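Local coordinates for choline binding protein PCPA (Streptococcus pneumoniae, PDB 4CP6) that probably anchors to choline on the pneumococcal cell wall and presents a leucine-rich repeat domain as a surface antigen, at residues A[270-276]-A[293-299]. Sequence-based numbering, arbitrary orientation. Where two conformers were deposited one is given.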
loop_
_atom_site.group_PDB
_atom_site.type_symbol
_atom_site.label_atom_id
_atom_site.label_comp_id
_atom_site.label_asym_id
_atom_site.label_seq_id
_atom_site.Cartn_x
_atom_site.Cartn_y
_atom_site.Cartn_z
ATOM N N TYR A 270 -1.570 -8.641 -15.460
ATOM C CA TYR A 270 -1.092 -9.307 -16.671
ATOM C C TYR A 270 -0.257 -10.533 -16.482
ATOM O O TYR A 270 -0.164 -11.345 -17.409
ATOM C CB TYR A 270 -0.299 -8.298 -17.530
ATOM C CG TYR A 270 -1.131 -7.112 -17.947
ATOM C CD1 TYR A 270 -2.219 -7.262 -18.805
ATOM C CD2 TYR A 270 -0.883 -5.842 -17.428
ATOM C CE1 TYR A 270 -3.022 -6.179 -19.149
ATOM C CE2 TYR A 270 -1.653 -4.745 -17.802
ATOM C CZ TYR A 270 -2.724 -4.916 -18.662
ATOM O OH TYR A 270 -3.504 -3.831 -19.009
ATOM N N LEU A 271 0.418 -10.680 -15.336
ATOM C CA LEU A 271 1.304 -11.813 -15.164
ATOM C C LEU A 271 0.567 -13.158 -15.134
ATOM O O LEU A 271 -0.341 -13.333 -14.327
ATOM C CB LEU A 271 2.094 -11.586 -13.855
ATOM C CG LEU A 271 3.227 -12.526 -13.556
ATOM C CD1 LEU A 271 4.314 -12.476 -14.653
ATOM C CD2 LEU A 271 3.865 -12.193 -12.220
ATOM N N LYS A 272 1.014 -14.129 -15.955
ATOM C CA LYS A 272 0.421 -15.459 -15.998
ATOM C C LYS A 272 1.307 -16.516 -15.403
ATOM O O LYS A 272 0.790 -17.488 -14.859
ATOM C CB LYS A 272 0.110 -15.869 -17.465
ATOM C CG LYS A 272 -0.918 -14.978 -18.152
ATOM C CD LYS A 272 -1.207 -15.455 -19.603
ATOM C CE LYS A 272 -2.414 -14.711 -20.130
ATOM N NZ LYS A 272 -2.811 -15.155 -21.505
ATOM N N LYS A 273 2.642 -16.387 -15.512
ATOM C CA LYS A 273 3.554 -17.400 -15.014
ATOM C C LYS A 273 4.640 -16.732 -14.187
ATOM O O LYS A 273 5.309 -15.816 -14.679
ATOM C CB LYS A 273 4.154 -18.179 -16.205
ATOM C CG LYS A 273 5.180 -19.242 -15.811
ATOM C CD LYS A 273 5.636 -20.051 -17.019
ATOM C CE LYS A 273 6.756 -20.990 -16.636
ATOM N NZ LYS A 273 7.302 -21.711 -17.812
ATOM N N LEU A 274 4.798 -17.175 -12.949
ATOM C CA LEU A 274 5.794 -16.601 -12.052
ATOM C C LEU A 274 6.682 -17.699 -11.541
ATOM O O LEU A 274 6.196 -18.705 -10.993
ATOM C CB LEU A 274 5.089 -15.887 -10.905
ATOM C CG LEU A 274 5.971 -15.304 -9.806
ATOM C CD1 LEU A 274 6.979 -14.257 -10.375
ATOM C CD2 LEU A 274 5.110 -14.642 -8.765
ATOM N N GLU A 275 7.992 -17.551 -11.758
ATOM C CA GLU A 275 8.934 -18.521 -11.231
ATOM C C GLU A 275 9.720 -17.889 -10.118
ATOM O O GLU A 275 10.407 -16.894 -10.374
ATOM C CB GLU A 275 9.870 -19.070 -12.308
ATOM C CG GLU A 275 9.158 -20.072 -13.191
ATOM C CD GLU A 275 10.073 -20.618 -14.255
ATOM O OE1 GLU A 275 10.310 -19.893 -15.246
ATOM O OE2 GLU A 275 10.655 -21.702 -14.030
ATOM N N LEU A 276 9.567 -18.391 -8.891
ATOM C CA LEU A 276 10.339 -17.889 -7.754
ATOM C C LEU A 276 11.645 -18.638 -7.700
ATOM O O LEU A 276 11.780 -19.757 -8.237
ATOM C CB LEU A 276 9.569 -17.966 -6.440
ATOM C CG LEU A 276 8.218 -17.242 -6.458
ATOM C CD1 LEU A 276 7.526 -17.360 -5.135
ATOM C CD2 LEU A 276 8.365 -15.769 -6.795
ATOM N N LYS A 293 -4.546 -12.757 -13.292
ATOM C CA LYS A 293 -4.193 -13.556 -14.464
ATOM C C LYS A 293 -3.195 -14.678 -14.137
ATOM O O LYS A 293 -2.923 -15.519 -14.987
ATOM C CB LYS A 293 -3.617 -12.682 -15.581
ATOM C CG LYS A 293 -4.688 -11.992 -16.416
ATOM C CD LYS A 293 -4.106 -11.785 -17.809
ATOM C CE LYS A 293 -4.820 -10.794 -18.684
ATOM N NZ LYS A 293 -4.241 -10.829 -20.068
ATOM N N LEU A 294 -2.653 -14.718 -12.890
ATOM C CA LEU A 294 -1.649 -15.701 -12.501
ATOM C C LEU A 294 -2.194 -17.112 -12.657
ATOM O O LEU A 294 -3.206 -17.430 -12.038
ATOM C CB LEU A 294 -1.190 -15.449 -11.058
ATOM C CG LEU A 294 -0.031 -16.295 -10.568
ATOM C CD1 LEU A 294 1.288 -15.923 -11.300
ATOM C CD2 LEU A 294 0.131 -16.145 -9.052
ATOM N N GLU A 295 -1.562 -17.926 -13.501
ATOM C CA GLU A 295 -2.015 -19.295 -13.771
ATOM C C GLU A 295 -1.137 -20.303 -13.080
ATOM O O GLU A 295 -1.594 -21.378 -12.682
ATOM C CB GLU A 295 -1.982 -19.572 -15.283
ATOM C CG GLU A 295 -3.021 -18.773 -16.053
ATOM C CD GLU A 295 -2.980 -18.928 -17.561
ATOM O OE1 GLU A 295 -2.105 -19.674 -18.056
ATOM O OE2 GLU A 295 -3.774 -18.241 -18.248
ATOM N N GLU A 296 0.166 -19.986 -13.012
ATOM C CA GLU A 296 1.141 -20.887 -12.451
ATOM C C GLU A 296 2.195 -20.145 -11.671
ATOM O O GLU A 296 2.625 -19.075 -12.062
ATOM C CB GLU A 296 1.792 -21.784 -13.522
ATOM C CG GLU A 296 2.136 -21.124 -14.829
ATOM C CD GLU A 296 2.584 -22.114 -15.889
ATOM O OE1 GLU A 296 3.516 -22.907 -15.617
ATOM O OE2 GLU A 296 2.012 -22.081 -17.001
ATOM N N ILE A 297 2.570 -20.723 -10.538
ATOM C CA ILE A 297 3.610 -20.175 -9.686
ATOM C C ILE A 297 4.519 -21.277 -9.224
ATOM O O ILE A 297 4.027 -22.311 -8.762
ATOM C CB ILE A 297 3.022 -19.347 -8.531
ATOM C CG1 ILE A 297 4.166 -18.645 -7.745
ATOM C CG2 ILE A 297 2.138 -20.213 -7.605
ATOM C CD1 ILE A 297 3.689 -17.715 -6.781
ATOM N N SER A 298 5.843 -21.100 -9.357
ATOM C CA SER A 298 6.782 -22.106 -8.885
ATOM C C SER A 298 7.293 -21.657 -7.509
ATOM O O SER A 298 7.850 -20.550 -7.403
ATOM C CB SER A 298 7.942 -22.262 -9.862
ATOM O OG SER A 298 8.865 -23.214 -9.368
ATOM N N LEU A 299 7.095 -22.478 -6.475
ATOM C CA LEU A 299 7.515 -22.164 -5.108
ATOM C C LEU A 299 8.743 -22.992 -4.776
ATOM O O LEU A 299 8.756 -24.202 -5.008
ATOM C CB LEU A 299 6.390 -22.500 -4.127
ATOM C CG LEU A 299 5.054 -21.758 -4.384
ATOM C CD1 LEU A 299 3.986 -22.250 -3.404
ATOM C CD2 LEU A 299 5.234 -20.241 -4.279
HETATM O O HOH W 1 -1.367 -10.918 -19.876
HETATM O O HOH W 2 -1.879 -11.794 -12.579
HETATM O O HOH W 3 -5.357 -13.460 -21.017
HETATM O O HOH W 4 -4.102 -17.860 -20.904
HETATM O O HOH W 5 10.677 -22.438 -7.526
#
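L274 and E296 join the parallel strands 273-275 and 296-298, neighbours in a leucine-rich repeat sheet. L274 N donates to E296 O (3.0 Å), and S298 N donates to L274 O (2.9 Å). L276 N then reaches S298 O at 3.1 Å. At the start of the strands K272 O takes two donors. E295 N bonds it at 2.8 Å, tilted 21° from the carbonyl plane, while E296 N approaches nearly along the C=O axis at 3.2 Å. On the other side of strand 273-275, K273 and E275 bond the backbone of residues 249-253, so this strand is held along both edges.

K272, K293 and E295 are linked by water. K272 NZ stays 4.6 Å from E295 OE2, and one water accepts from the amine and donates to the carboxylate. A second water accepts from both K272 NZ and K293 NZ. A third accepts from K293 NZ and donates to Y270 O. Another accepts from K293 N and lies against L271 O. In the modelled conformer of K273, its CG packs 3.7 Å from E296 CG. The first torsion of E296 (chi1 41°) turns CG toward K273. NZ and OE1 of this pair stay beyond salt-bridge distance.

L274 and I297 lie on the inner face, and L294 CD1 reaches in beside L274 CB. L274 CD2 lies 3.9 Å from I297 CD1. F288 touches both L274 and I297. The main-chain bonds thus fix the register between repeats. The apolar contacts build part of the core side of the sheet. The charged side holds a K272–E295 attraction and a K272–K293 like-charge pair, both probably eased by water.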